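Local coordinates for DUF4848 domain-containing protein (Bacteroides thetaiotaomicron, PDB 4LB8) that is of unknown function but, as a DUF4848 family member made with a signal sequence, is probably exported, perhaps as a lipoprotein of the cell envelope, at residues T159-S164 with Y280-F285; V181-S186 with G269-W274; Y213-N218 with F244-K249; V217-F222 with K257-K262. One frame throughout, in Å; residues are numbered along the deposited sequence.

Contact 1: T159-S164 with Y280-F285; sequences TRSSVS and YDQRGF
A seam between the two β-sheets of the C-terminal half of the chain is closed where Val163 and Ser164 meet the residues from Gln282 to Phe285. One backbone bond joins the sides: Phe285 N donates to Ser164 O over 3.0 Å, reaching it from above the carbonyl plane. Ser164 OG lies only 2.5 Å from Phe285 O, so short that its exact geometry is doubtful; chi1 of 64° sets the hydroxyl between backbone N and carbonyl carbon. The same OG is also hydrogen-bonded to Tyr173 N.

Val163 supplies the apolar share, its two methyls diverging over the incoming loop. CG1, anti to the backbone N, approaches Arg283 O at 3.3 Å and Gly284 CA at 3.6 Å. CG2 rests 3.6 Å from NE2 of Gln282, whose chain bends at chi2 and crosses the valine at about a right angle. This NE2 is hydrogen-bonded to Gln176 of the same chain, and Gln282 OE1 only weakly to Gln176 of the second subunit. Beyond the seam the Arg283 guanidinium lies between two rings, the Tyr280 face on one side and Phe285 CE1 on the other, while NH1 donates to Tyr280 O, which lies in the guanidinium plane.

Strand 171-175 pairs with strand 161-163 on one edge, and an antiparallel ladder with the second subunit continues the sheet through Ser161, Ser162 and Val163. Gly284 meanwhile bonds Ile273 of strand 268-275, the inner neighbour of strand 284-289.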
loop_
_atom_site.group_PDB
_atom_site.type_symbol
_atom_site.label_atom_id
_atom_site.label_comp_id
_atom_site.label_asym_id
_atom_site.label_seq_id
_atom_site.Cartn_x
_atom_site.Cartn_y
_atom_site.Cartn_z
ATOM N N THR A 159 1.046 -2.307 -6.266
ATOM C CA THR A 159 0.069 -2.825 -5.329
ATOM C C THR A 159 -1.337 -2.469 -5.854
ATOM O O THR A 159 -1.480 -1.611 -6.734
ATOM C CB THR A 159 0.320 -2.287 -3.901
ATOM O OG1 THR A 159 0.295 -0.865 -3.900
ATOM C CG2 THR A 159 1.619 -2.771 -3.297
ATOM N N ARG A 160 -2.362 -3.153 -5.327
ATOM C CA ARG A 160 -3.774 -2.872 -5.617
ATOM C C ARG A 160 -4.190 -1.603 -4.895
ATOM O O ARG A 160 -4.964 -0.804 -5.398
ATOM C CB ARG A 160 -4.637 -4.046 -5.123
ATOM C CG ARG A 160 -6.077 -3.954 -5.539
ATOM C CD ARG A 160 -6.789 -5.185 -5.105
ATOM N NE ARG A 160 -8.239 -5.017 -5.098
ATOM C CZ ARG A 160 -9.024 -5.197 -6.151
ATOM N NH1 ARG A 160 -8.507 -5.539 -7.324
ATOM N NH2 ARG A 160 -10.335 -5.040 -6.039
ATOM N N SER A 161 -3.688 -1.453 -3.674
ATOM C CA SER A 161 -4.028 -0.355 -2.792
ATOM C C SER A 161 -2.816 0.064 -1.958
ATOM O O SER A 161 -2.055 -0.818 -1.538
ATOM C CB SER A 161 -5.178 -0.784 -1.889
ATOM O OG SER A 161 -5.761 0.356 -1.283
ATOM N N SER A 162 -2.639 1.410 -1.737
ATOM C CA SER A 162 -1.601 2.060 -0.910
ATOM C C SER A 162 -2.131 3.368 -0.347
ATOM O O SER A 162 -2.660 4.209 -1.089
ATOM C CB SER A 162 -0.317 2.321 -1.684
ATOM O OG SER A 162 0.396 1.111 -1.848
ATOM N N VAL A 163 -2.006 3.521 0.976
ATOM C CA VAL A 163 -2.489 4.667 1.723
ATOM C C VAL A 163 -1.334 5.126 2.603
ATOM O O VAL A 163 -0.706 4.284 3.254
ATOM C CB VAL A 163 -3.774 4.308 2.522
ATOM C CG1 VAL A 163 -4.294 5.488 3.333
ATOM C CG2 VAL A 163 -4.865 3.771 1.603
ATOM N N SER A 164 -1.000 6.439 2.562
ATOM C CA SER A 164 0.126 6.987 3.311
ATOM C C SER A 164 -0.194 7.092 4.791
ATOM O O SER A 164 -1.356 7.289 5.143
ATOM C CB SER A 164 0.520 8.355 2.764
ATOM O OG SER A 164 -0.493 9.343 2.909
ATOM N N TYR A 280 -13.748 7.954 3.425
ATOM C CA TYR A 280 -13.110 8.463 4.651
ATOM C C TYR A 280 -12.260 7.377 5.342
ATOM O O TYR A 280 -11.124 7.636 5.720
ATOM C CB TYR A 280 -14.178 9.045 5.608
ATOM C CG TYR A 280 -13.658 9.451 6.971
ATOM C CD1 TYR A 280 -13.008 10.668 7.160
ATOM C CD2 TYR A 280 -13.851 8.636 8.081
ATOM C CE1 TYR A 280 -12.537 11.050 8.419
ATOM C CE2 TYR A 280 -13.401 9.014 9.346
ATOM C CZ TYR A 280 -12.741 10.219 9.510
ATOM O OH TYR A 280 -12.275 10.558 10.757
ATOM N N ASP A 281 -12.779 6.161 5.438
ATOM C CA ASP A 281 -12.096 4.997 6.010
ATOM C C ASP A 281 -10.700 4.803 5.391
ATOM O O ASP A 281 -9.735 4.461 6.089
ATOM C CB ASP A 281 -12.991 3.766 5.742
ATOM C CG ASP A 281 -12.365 2.416 5.902
ATOM O OD1 ASP A 281 -12.285 1.938 7.050
ATOM O OD2 ASP A 281 -12.034 1.792 4.868
ATOM N N GLN A 282 -10.605 5.028 4.082
ATOM C CA GLN A 282 -9.386 4.820 3.323
ATOM C C GLN A 282 -8.588 6.128 3.117
ATOM O O GLN A 282 -7.649 6.151 2.302
ATOM C CB GLN A 282 -9.736 4.156 1.983
ATOM C CG GLN A 282 -10.089 2.659 2.106
ATOM C CD GLN A 282 -9.011 1.829 2.800
ATOM O OE1 GLN A 282 -9.251 1.146 3.801
ATOM N NE2 GLN A 282 -7.798 1.868 2.298
ATOM N N ARG A 283 -8.890 7.187 3.911
ATOM C CA ARG A 283 -8.171 8.463 3.805
ATOM C C ARG A 283 -6.681 8.324 4.103
ATOM O O ARG A 283 -6.290 7.586 5.008
ATOM C CB ARG A 283 -8.795 9.545 4.706
ATOM C CG ARG A 283 -8.417 9.466 6.170
ATOM C CD ARG A 283 -9.413 10.197 7.029
ATOM N NE ARG A 283 -9.262 9.890 8.453
ATOM C CZ ARG A 283 -9.642 8.757 9.040
ATOM N NH1 ARG A 283 -10.188 7.777 8.326
ATOM N NH2 ARG A 283 -9.465 8.590 10.345
ATOM N N GLY A 284 -5.879 9.030 3.311
ATOM C CA GLY A 284 -4.432 9.121 3.439
ATOM C C GLY A 284 -4.013 10.170 4.442
ATOM O O GLY A 284 -4.643 11.215 4.539
ATOM N N PHE A 285 -2.934 9.894 5.183
ATOM C CA PHE A 285 -2.337 10.714 6.247
ATOM C C PHE A 285 -0.950 11.229 5.868
ATOM O O PHE A 285 -0.298 10.680 4.978
ATOM C CB PHE A 285 -2.203 9.852 7.526
ATOM C CG PHE A 285 -3.478 9.571 8.299
ATOM C CD1 PHE A 285 -4.471 8.741 7.768
ATOM C CD2 PHE A 285 -3.677 10.114 9.564
ATOM C CE1 PHE A 285 -5.661 8.496 8.470
ATOM C CE2 PHE A 285 -4.847 9.837 10.282
ATOM C CZ PHE A 285 -5.823 9.015 9.736
#

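Contact 2: V181-S186 with G269-W274; sequences VGLYLS and GTIEIW
Val181, Leu183 and Leu185 project from one sheet toward Ile271 and Ile273 of the other, at a place where the two sheets of the β-sandwich converge, closer than sheets normally pack face to face. The two strand segments run nearly antiparallel, at 150°, with axes 6.4 Å apart at their closest, and the contact between them is made by van der Waals packing.

Among the apolar contacts, Ile273 is wedged between two partners. Its CG1, swung anti to the backbone N (chi1 -171°), lies 3.8 Å from Val181 CG2 and 3.9 Å from Leu183 CB. Further along, Ile271 sends its terminal CD1 across Leu183, 3.9 Å from CD2, and the same methyl makes a looser contact with Leu185 CD1 at 4.4 Å.

A second group sets side chains against backbone. Ile271 CD1 sits 3.7 Å from Leu183 O, while Val181 CG1 covers Trp274 CA at 3.9 Å.

Polar and aromatic groups belong to the reverse face of strand 268-275. Glu272 and Trp274 point away from strand 179-188: the carboxylate forms salt bridges with Arg283 and Lys216, and the indole stacks on His214 and meets Tyr280 edge-to-face.

Strand 179-188 is flanked by strands 171-175 and 191-201 through backbone bonds, and Ala172 of the former also touches both isoleucines. Strand 284-289 adds Ala286 and Val288 beside Ile271.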
loop_
_atom_site.group_PDB
_atom_site.type_symbol
_atom_site.label_atom_id
_atom_site.label_comp_id
_atom_site.label_asym_id
_atom_site.label_seq_id
_atom_site.Cartn_x
_atom_site.Cartn_y
_atom_site.Cartn_z
ATOM N N VAL A 181 -6.240 9.713 -4.736
ATOM C CA VAL A 181 -6.362 11.079 -4.225
ATOM C C VAL A 181 -5.045 11.466 -3.500
ATOM O O VAL A 181 -4.414 10.638 -2.862
ATOM C CB VAL A 181 -7.646 11.315 -3.373
ATOM C CG1 VAL A 181 -7.606 10.571 -2.048
ATOM C CG2 VAL A 181 -7.930 12.809 -3.182
ATOM N N GLY A 182 -4.640 12.710 -3.646
ATOM C CA GLY A 182 -3.450 13.233 -2.998
ATOM C C GLY A 182 -3.569 14.684 -2.570
ATOM O O GLY A 182 -4.369 15.442 -3.120
ATOM N N LEU A 183 -2.780 15.048 -1.550
ATOM C CA LEU A 183 -2.601 16.393 -1.031
ATOM C C LEU A 183 -1.097 16.569 -0.772
ATOM O O LEU A 183 -0.527 15.924 0.121
ATOM C CB LEU A 183 -3.450 16.676 0.217
ATOM C CG LEU A 183 -3.358 18.105 0.806
ATOM C CD1 LEU A 183 -3.649 19.167 -0.218
ATOM C CD2 LEU A 183 -4.271 18.239 2.000
ATOM N N TYR A 184 -0.462 17.397 -1.622
ATOM C CA TYR A 184 0.963 17.670 -1.618
ATOM C C TYR A 184 1.178 19.118 -1.211
ATOM O O TYR A 184 0.541 20.008 -1.774
ATOM C CB TYR A 184 1.585 17.316 -3.002
ATOM C CG TYR A 184 1.385 15.845 -3.319
ATOM C CD1 TYR A 184 2.284 14.883 -2.853
ATOM C CD2 TYR A 184 0.217 15.395 -3.945
ATOM C CE1 TYR A 184 2.038 13.515 -3.015
ATOM C CE2 TYR A 184 -0.039 14.029 -4.109
ATOM C CZ TYR A 184 0.878 13.095 -3.647
ATOM O OH TYR A 184 0.665 11.753 -3.840
ATOM N N LEU A 185 2.045 19.342 -0.192
ATOM C CA LEU A 185 2.376 20.665 0.344
ATOM C C LEU A 185 3.826 21.025 0.154
ATOM O O LEU A 185 4.714 20.178 0.314
ATOM C CB LEU A 185 2.038 20.782 1.842
ATOM C CG LEU A 185 0.587 20.538 2.270
ATOM C CD1 LEU A 185 0.465 20.714 3.755
ATOM C CD2 LEU A 185 -0.412 21.431 1.504
ATOM N N SER A 186 4.067 22.305 -0.156
ATOM C CA SER A 186 5.396 22.900 -0.332
ATOM C C SER A 186 5.327 24.349 0.148
ATOM O O SER A 186 4.226 24.844 0.382
ATOM C CB SER A 186 5.894 22.780 -1.776
ATOM O OG SER A 186 5.106 23.465 -2.738
ATOM N N GLY A 269 2.281 19.753 12.092
ATOM C CA GLY A 269 0.975 19.165 12.324
ATOM C C GLY A 269 0.703 18.002 11.398
ATOM O O GLY A 269 1.638 17.369 10.889
ATOM N N THR A 270 -0.590 17.711 11.180
ATOM C CA THR A 270 -1.046 16.611 10.317
ATOM C C THR A 270 -2.099 17.049 9.271
ATOM O O THR A 270 -2.825 18.034 9.459
ATOM C CB THR A 270 -1.638 15.459 11.168
ATOM O OG1 THR A 270 -2.840 15.870 11.852
ATOM C CG2 THR A 270 -0.625 14.857 12.138
ATOM N N ILE A 271 -2.169 16.285 8.179
ATOM C CA ILE A 271 -3.177 16.403 7.122
ATOM C C ILE A 271 -3.721 14.996 6.816
ATOM O O ILE A 271 -2.986 13.993 6.917
ATOM C CB ILE A 271 -2.703 17.124 5.837
ATOM C CG1 ILE A 271 -1.403 16.483 5.261
ATOM C CG2 ILE A 271 -2.576 18.639 6.089
ATOM C CD1 ILE A 271 -1.139 16.663 3.743
ATOM N N GLU A 272 -5.021 14.947 6.487
ATOM C CA GLU A 272 -5.783 13.770 6.071
ATOM C C GLU A 272 -6.551 14.145 4.812
ATOM O O GLU A 272 -7.169 15.220 4.781
ATOM C CB GLU A 272 -6.748 13.302 7.169
ATOM C CG GLU A 272 -6.075 12.780 8.419
ATOM C CD GLU A 272 -7.016 12.692 9.598
ATOM O OE1 GLU A 272 -8.176 12.273 9.395
ATOM O OE2 GLU A 272 -6.605 13.061 10.719
ATOM N N ILE A 273 -6.506 13.271 3.775
ATOM C CA ILE A 273 -7.140 13.501 2.472
ATOM C C ILE A 273 -7.943 12.280 2.019
ATOM O O ILE A 273 -7.444 11.146 2.062
ATOM C CB ILE A 273 -6.056 13.903 1.398
ATOM C CG1 ILE A 273 -6.646 14.374 0.037
ATOM C CG2 ILE A 273 -5.013 12.805 1.177
ATOM C CD1 ILE A 273 -7.359 15.808 0.014
ATOM N N TRP A 274 -9.171 12.538 1.535
ATOM C CA TRP A 274 -10.055 11.570 0.882
ATOM C C TRP A 274 -10.888 12.338 -0.176
ATOM O O TRP A 274 -10.653 13.528 -0.371
ATOM C CB TRP A 274 -10.898 10.730 1.866
ATOM C CG TRP A 274 -11.989 11.467 2.598
ATOM C CD1 TRP A 274 -13.325 11.435 2.327
ATOM C CD2 TRP A 274 -11.837 12.279 3.774
ATOM N NE1 TRP A 274 -14.010 12.234 3.216
ATOM C CE2 TRP A 274 -13.125 12.743 4.132
ATOM C CE3 TRP A 274 -10.728 12.682 4.553
ATOM C CZ2 TRP A 274 -13.334 13.619 5.208
ATOM C CZ3 TRP A 274 -10.948 13.507 5.651
ATOM C CH2 TRP A 274 -12.236 13.971 5.963
#

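Contact 3: Y213-N218 with F244-K249; sequences YHAKVN and FAIDTK
Val217 and Phe244 form one end of an antiparallel ladder whose two faces differ sharply in packing. On the tight face, shared by Ala215, Val217, Phe244 and Ile246, the phenyl ring folds back over the valine. Phe244 CG takes the position between backbone N and carbonyl carbon (chi1 72°), bringing one ring face onto Val217 CB in a CH-pi contact, 4.0 Å from atom to ring centroid, while Val217 CG1 touches CE1 of the same ring at 3.6 Å. The other valine methyl, CG2, meets Ile246 CD1 at 3.7 Å. Ala215 and Val217 form hydrogen-bonded pairs with Ile246 and Phe244; Val217 N points almost straight at Phe244 O.

Looser and nearer solvent is the face of His214, Lys216, Ala245 and Asp247. Here His214 ND1 donates to Asp247 OD1 over 2.8 Å, nearly straight at 170°. The oxygen lies close to the imidazole plane and is met on its anti side, somewhat out of the carboxylate plane, with ring and carboxylate turned 61° apart. A water sits 2.7 Å from Ala215 O and 2.8 Å from the same Asp247 OD1. Lys216 instead turns its amine to Tyr280 and Glu272.

Beyond the last bridge, Thr248 N donates to Tyr213 O, and the side-chain Thr248 OG1 takes the place of a backbone acceptor for Tyr213 N at 3.0 Å. Strand 244-247 is one of the two edge strands of its sheet within this chain; strand 213-220 has strand 268-275 on its other side, with Trp274 stacked on His214. Phe259 of strand 254-262 packs beneath Val217 and Ile246.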
loop_
_atom_site.group_PDB
_atom_site.type_symbol
_atom_site.label_atom_id
_atom_site.label_comp_id
_atom_site.label_asym_id
_atom_site.label_seq_id
_atom_site.Cartn_x
_atom_site.Cartn_y
_atom_site.Cartn_z
ATOM N N TYR A 213 -13.010 17.100 -3.074
ATOM C CA TYR A 213 -11.950 16.786 -2.110
ATOM C C TYR A 213 -12.404 17.091 -0.700
ATOM O O TYR A 213 -13.211 18.002 -0.468
ATOM C CB TYR A 213 -10.640 17.523 -2.401
ATOM C CG TYR A 213 -10.108 17.281 -3.790
ATOM C CD1 TYR A 213 -10.464 18.113 -4.850
ATOM C CD2 TYR A 213 -9.229 16.241 -4.044
ATOM C CE1 TYR A 213 -9.969 17.897 -6.132
ATOM C CE2 TYR A 213 -8.730 16.016 -5.321
ATOM C CZ TYR A 213 -9.103 16.844 -6.363
ATOM O OH TYR A 213 -8.613 16.602 -7.621
ATOM N N HIS A 214 -11.869 16.296 0.236
ATOM C CA HIS A 214 -12.151 16.310 1.664
ATOM C C HIS A 214 -10.851 16.170 2.448
ATOM O O HIS A 214 -10.104 15.204 2.288
ATOM C CB HIS A 214 -13.118 15.183 2.031
ATOM C CG HIS A 214 -14.424 15.211 1.299
ATOM N ND1 HIS A 214 -15.380 16.183 1.559
ATOM C CD2 HIS A 214 -14.901 14.369 0.355
ATOM C CE1 HIS A 214 -16.388 15.914 0.751
ATOM N NE2 HIS A 214 -16.160 14.813 0.029
ATOM N N ALA A 215 -10.577 17.173 3.273
ATOM C CA ALA A 215 -9.379 17.206 4.081
ATOM C C ALA A 215 -9.712 17.588 5.504
ATOM O O ALA A 215 -10.738 18.227 5.767
ATOM C CB ALA A 215 -8.376 18.191 3.488
ATOM N N LYS A 216 -8.853 17.134 6.411
ATOM C CA LYS A 216 -8.817 17.386 7.840
ATOM C C LYS A 216 -7.398 17.881 8.147
ATOM O O LYS A 216 -6.417 17.141 8.019
ATOM C CB LYS A 216 -9.187 16.120 8.624
ATOM C CG LYS A 216 -10.669 16.015 8.958
ATOM C CD LYS A 216 -11.039 14.633 9.532
ATOM C CE LYS A 216 -10.716 14.466 11.010
ATOM N NZ LYS A 216 -10.538 13.033 11.392
ATOM N N VAL A 217 -7.289 19.156 8.461
ATOM C CA VAL A 217 -6.017 19.850 8.662
ATOM C C VAL A 217 -5.881 20.274 10.130
ATOM O O VAL A 217 -6.803 20.875 10.695
ATOM C CB VAL A 217 -5.983 21.080 7.696
ATOM C CG1 VAL A 217 -4.689 21.889 7.826
ATOM C CG2 VAL A 217 -6.239 20.669 6.244
ATOM N N ASN A 218 -4.743 19.955 10.751
ATOM C CA ASN A 218 -4.474 20.401 12.128
ATOM C C ASN A 218 -3.033 20.855 12.174
ATOM O O ASN A 218 -2.142 20.010 12.293
ATOM C CB ASN A 218 -4.774 19.314 13.172
ATOM C CG ASN A 218 -4.665 19.788 14.602
ATOM O OD1 ASN A 218 -4.654 20.982 14.914
ATOM N ND2 ASN A 218 -4.568 18.852 15.510
ATOM N N PHE A 244 -9.436 21.964 11.455
ATOM C CA PHE A 244 -10.493 22.423 10.582
ATOM C C PHE A 244 -10.593 21.512 9.364
ATOM O O PHE A 244 -9.658 20.769 9.055
ATOM C CB PHE A 244 -10.308 23.911 10.194
ATOM C CG PHE A 244 -9.177 24.175 9.237
ATOM C CD1 PHE A 244 -7.882 24.367 9.705
ATOM C CD2 PHE A 244 -9.401 24.218 7.867
ATOM C CE1 PHE A 244 -6.834 24.600 8.816
ATOM C CE2 PHE A 244 -8.350 24.444 6.979
ATOM C CZ PHE A 244 -7.076 24.633 7.462
ATOM N N ALA A 245 -11.746 21.570 8.683
ATOM C CA ALA A 245 -12.033 20.755 7.507
ATOM C C ALA A 245 -12.127 21.593 6.243
ATOM O O ALA A 245 -12.479 22.758 6.300
ATOM C CB ALA A 245 -13.327 19.997 7.718
ATOM N N ILE A 246 -11.777 20.983 5.112
ATOM C CA ILE A 246 -11.840 21.485 3.733
ATOM C C ILE A 246 -12.716 20.491 2.955
ATOM O O ILE A 246 -12.413 19.296 2.897
ATOM C CB ILE A 246 -10.432 21.664 3.096
ATOM C CG1 ILE A 246 -9.506 22.573 3.943
ATOM C CG2 ILE A 246 -10.521 22.109 1.627
ATOM C CD1 ILE A 246 -8.036 22.494 3.563
ATOM N N ASP A 247 -13.832 20.972 2.444
ATOM C CA ASP A 247 -14.804 20.221 1.648
ATOM C C ASP A 247 -15.022 21.052 0.418
ATOM O O ASP A 247 -15.736 22.049 0.473
ATOM C CB ASP A 247 -16.096 19.986 2.440
ATOM C CG ASP A 247 -15.896 19.160 3.698
ATOM O OD1 ASP A 247 -15.301 18.054 3.599
ATOM O OD2 ASP A 247 -16.347 19.608 4.787
ATOM N N THR A 248 -14.286 20.761 -0.644
ATOM C CA THR A 248 -14.382 21.565 -1.857
ATOM C C THR A 248 -15.664 21.239 -2.659
ATOM O O THR A 248 -16.389 20.282 -2.349
ATOM C CB THR A 248 -13.140 21.345 -2.750
ATOM O OG1 THR A 248 -13.270 20.110 -3.453
ATOM C CG2 THR A 248 -11.830 21.365 -1.976
ATOM N N LYS A 249 -15.921 22.046 -3.703
ATOM C CA LYS A 249 -16.951 21.816 -4.709
ATOM C C LYS A 249 -16.276 20.914 -5.760
ATOM O O LYS A 249 -15.063 20.662 -5.637
ATOM C CB LYS A 249 -17.462 23.160 -5.287
HETATM O O HOH W 1 -13.220 17.320 5.250
#

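Contact 4: V217-F222 with K257-K262; sequences VNLRGF and KVFGRK
Phe259 and Phe222 meet in the interior of the sandwich, beside a classic β bulge in which Phe259 and Gly260 together face Ile192 of strand 191-201. Both phenylalanines have CG anti to the backbone N, with chi1 near -168° for Phe259 and -178° for Phe222, and this extended setting carries each ring inward from its strand. The side chains cross at about a right angle, but the ring planes are inclined by only 39°, an oblique pairing that is neither stacked nor edge-to-face. Phe222 CZ makes the closest approach, 3.5 Å from Phe259 CD2, and Phe222 CE1 lies 3.9 Å from Gly260 CA, where the bulge presents bare backbone to the ring.

Val217 and Leu219 come to the rim of the Phe259 ring, near its plane. Val217 arrives from the opposite direction, with CG2 at 3.7 Å from Phe259 CZ. Leu219 is turned with CG beside its backbone N, which brings its CD1 to 4.0 Å from Phe259 CE2.

Gly221, with positive phi, marks the bend where the chain leaves strand 213-220 of one sheet and enters strand 222-226 of the other. There Phe222 and Lys262 form an antiparallel non-hydrogen-bonded pair. Arg261 points its CB away from strand 213-220 and its guanidinium forms a salt bridge with Glu223, whereas the Lys262 amine is bonded to Gln265 O and to the C-terminal carboxylate of Leu290. The same Leu219 methyl serves a second ring: CD1 stands over the centre of one face of Phe222, 3.6 Å above the ring plane.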
loop_
_atom_site.group_PDB
_atom_site.type_symbol
_atom_site.label_atom_id
_atom_site.label_comp_id
_atom_site.label_asym_id
_atom_site.label_seq_id
_atom_site.Cartn_x
_atom_site.Cartn_y
_atom_site.Cartn_z
ATOM N N VAL A 217 -7.289 19.156 8.461
ATOM C CA VAL A 217 -6.017 19.850 8.662
ATOM C C VAL A 217 -5.881 20.274 10.130
ATOM O O VAL A 217 -6.803 20.875 10.695
ATOM C CB VAL A 217 -5.983 21.080 7.696
ATOM C CG1 VAL A 217 -4.689 21.889 7.826
ATOM C CG2 VAL A 217 -6.239 20.669 6.244
ATOM N N ASN A 218 -4.743 19.955 10.751
ATOM C CA ASN A 218 -4.474 20.401 12.128
ATOM C C ASN A 218 -3.033 20.855 12.174
ATOM O O ASN A 218 -2.142 20.010 12.293
ATOM C CB ASN A 218 -4.774 19.314 13.172
ATOM C CG ASN A 218 -4.665 19.788 14.602
ATOM O OD1 ASN A 218 -4.654 20.982 14.914
ATOM N ND2 ASN A 218 -4.568 18.852 15.510
ATOM N N LEU A 219 -2.803 22.168 12.018
ATOM C CA LEU A 219 -1.446 22.707 11.933
ATOM C C LEU A 219 -1.143 23.799 12.937
ATOM O O LEU A 219 -1.991 24.646 13.211
ATOM C CB LEU A 219 -1.159 23.271 10.518
ATOM C CG LEU A 219 -1.290 22.326 9.323
ATOM C CD1 LEU A 219 -1.025 23.066 8.010
ATOM C CD2 LEU A 219 -0.381 21.137 9.458
ATOM N N ARG A 220 0.112 23.805 13.424
ATOM C CA ARG A 220 0.647 24.818 14.341
ATOM C C ARG A 220 1.426 25.859 13.552
ATOM O O ARG A 220 2.108 25.503 12.592
ATOM C CB ARG A 220 1.538 24.185 15.422
ATOM C CG ARG A 220 0.777 23.798 16.682
ATOM C CD ARG A 220 1.442 22.668 17.463
ATOM N NE ARG A 220 2.197 21.691 16.649
ATOM C CZ ARG A 220 1.695 20.597 16.067
ATOM N NH1 ARG A 220 0.393 20.333 16.141
ATOM N NH2 ARG A 220 2.486 19.777 15.385
ATOM N N GLY A 221 1.302 27.122 13.948
ATOM C CA GLY A 221 1.958 28.252 13.298
ATOM C C GLY A 221 1.453 28.426 11.889
ATOM O O GLY A 221 2.242 28.585 10.948
ATOM N N PHE A 222 0.122 28.372 11.743
ATOM C CA PHE A 222 -0.518 28.375 10.449
ATOM C C PHE A 222 -1.722 29.298 10.346
ATOM O O PHE A 222 -2.578 29.381 11.240
ATOM C CB PHE A 222 -0.949 26.944 10.108
ATOM C CG PHE A 222 -1.593 26.726 8.757
ATOM C CD1 PHE A 222 -0.835 26.781 7.586
ATOM C CD2 PHE A 222 -2.954 26.450 8.654
ATOM C CE1 PHE A 222 -1.432 26.571 6.338
ATOM C CE2 PHE A 222 -3.542 26.220 7.407
ATOM C CZ PHE A 222 -2.778 26.279 6.261
ATOM N N LYS A 257 -3.405 25.388 -5.251
ATOM C CA LYS A 257 -3.905 26.426 -4.354
ATOM C C LYS A 257 -2.832 26.980 -3.434
ATOM O O LYS A 257 -1.931 26.266 -3.023
ATOM C CB LYS A 257 -5.023 25.825 -3.448
ATOM C CG LYS A 257 -6.368 25.536 -4.102
ATOM C CD LYS A 257 -7.342 26.708 -3.957
ATOM C CE LYS A 257 -8.724 26.339 -4.431
ATOM N NZ LYS A 257 -9.437 27.478 -5.067
ATOM N N VAL A 258 -2.976 28.231 -3.055
ATOM C CA VAL A 258 -2.247 28.834 -1.955
ATOM C C VAL A 258 -2.985 28.226 -0.773
ATOM O O VAL A 258 -4.203 28.419 -0.655
ATOM C CB VAL A 258 -2.290 30.388 -1.974
ATOM C CG1 VAL A 258 -1.778 30.966 -0.659
ATOM C CG2 VAL A 258 -1.507 30.946 -3.140
ATOM N N PHE A 259 -2.309 27.394 0.002
ATOM C CA PHE A 259 -2.942 26.700 1.113
ATOM C C PHE A 259 -3.046 27.610 2.351
ATOM O O PHE A 259 -4.020 27.556 3.083
ATOM C CB PHE A 259 -2.141 25.424 1.411
ATOM C CG PHE A 259 -2.795 24.437 2.339
ATOM C CD1 PHE A 259 -3.947 23.756 1.957
ATOM C CD2 PHE A 259 -2.225 24.137 3.571
ATOM C CE1 PHE A 259 -4.540 22.821 2.811
ATOM C CE2 PHE A 259 -2.802 23.175 4.418
ATOM C CZ PHE A 259 -3.960 22.533 4.037
ATOM N N GLY A 260 -2.029 28.419 2.569
ATOM C CA GLY A 260 -1.943 29.340 3.681
ATOM C C GLY A 260 -0.574 29.962 3.755
ATOM O O GLY A 260 0.160 29.977 2.766
ATOM N N ARG A 261 -0.237 30.491 4.927
ATOM C CA ARG A 261 1.067 31.074 5.232
ATOM C C ARG A 261 1.563 30.589 6.570
ATOM O O ARG A 261 0.752 30.249 7.436
ATOM C CB ARG A 261 0.991 32.611 5.302
ATOM C CG ARG A 261 0.945 33.350 3.989
ATOM C CD ARG A 261 1.142 34.848 4.176
ATOM N NE ARG A 261 0.129 35.469 5.041
ATOM C CZ ARG A 261 -0.060 36.783 5.151
ATOM N NH1 ARG A 261 0.653 37.626 4.415
ATOM N NH2 ARG A 261 -0.987 37.260 5.971
ATOM N N LYS A 262 2.881 30.658 6.777
ATOM C CA LYS A 262 3.524 30.395 8.054
ATOM C C LYS A 262 3.484 31.673 8.943
ATOM O O LYS A 262 3.813 32.781 8.486
ATOM C CB LYS A 262 4.972 29.954 7.841
ATOM C CG LYS A 262 5.139 28.570 7.230
ATOM C CD LYS A 262 6.607 28.278 6.954
ATOM C CE LYS A 262 7.444 28.257 8.211
ATOM N NZ LYS A 262 8.870 27.981 7.926
#

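The four contacts trace one β-sandwich: contacts 1, 2 and 4 tie its two sheets together, and contact 3 builds the edge of one of them. Contacts 2 and 3 are nearest, their centres about 9 Å apart, with Trp274 N bonded to His214 O at 2.9 Å. Contacts 3 and 4 share Val217 and merge where Ile246 CD1 meets Phe259 CE1 at 3.6 Å. Contact 1, whose centre is about 23 Å from that of contact 4, is joined to contact 2 by the salt bridge Arg283 NE to Glu272 OE1, 2.8 Å. No active site is known; bound PEG near Arg283, Thr248 and Phe259 probably comes from the crystallisation liquor.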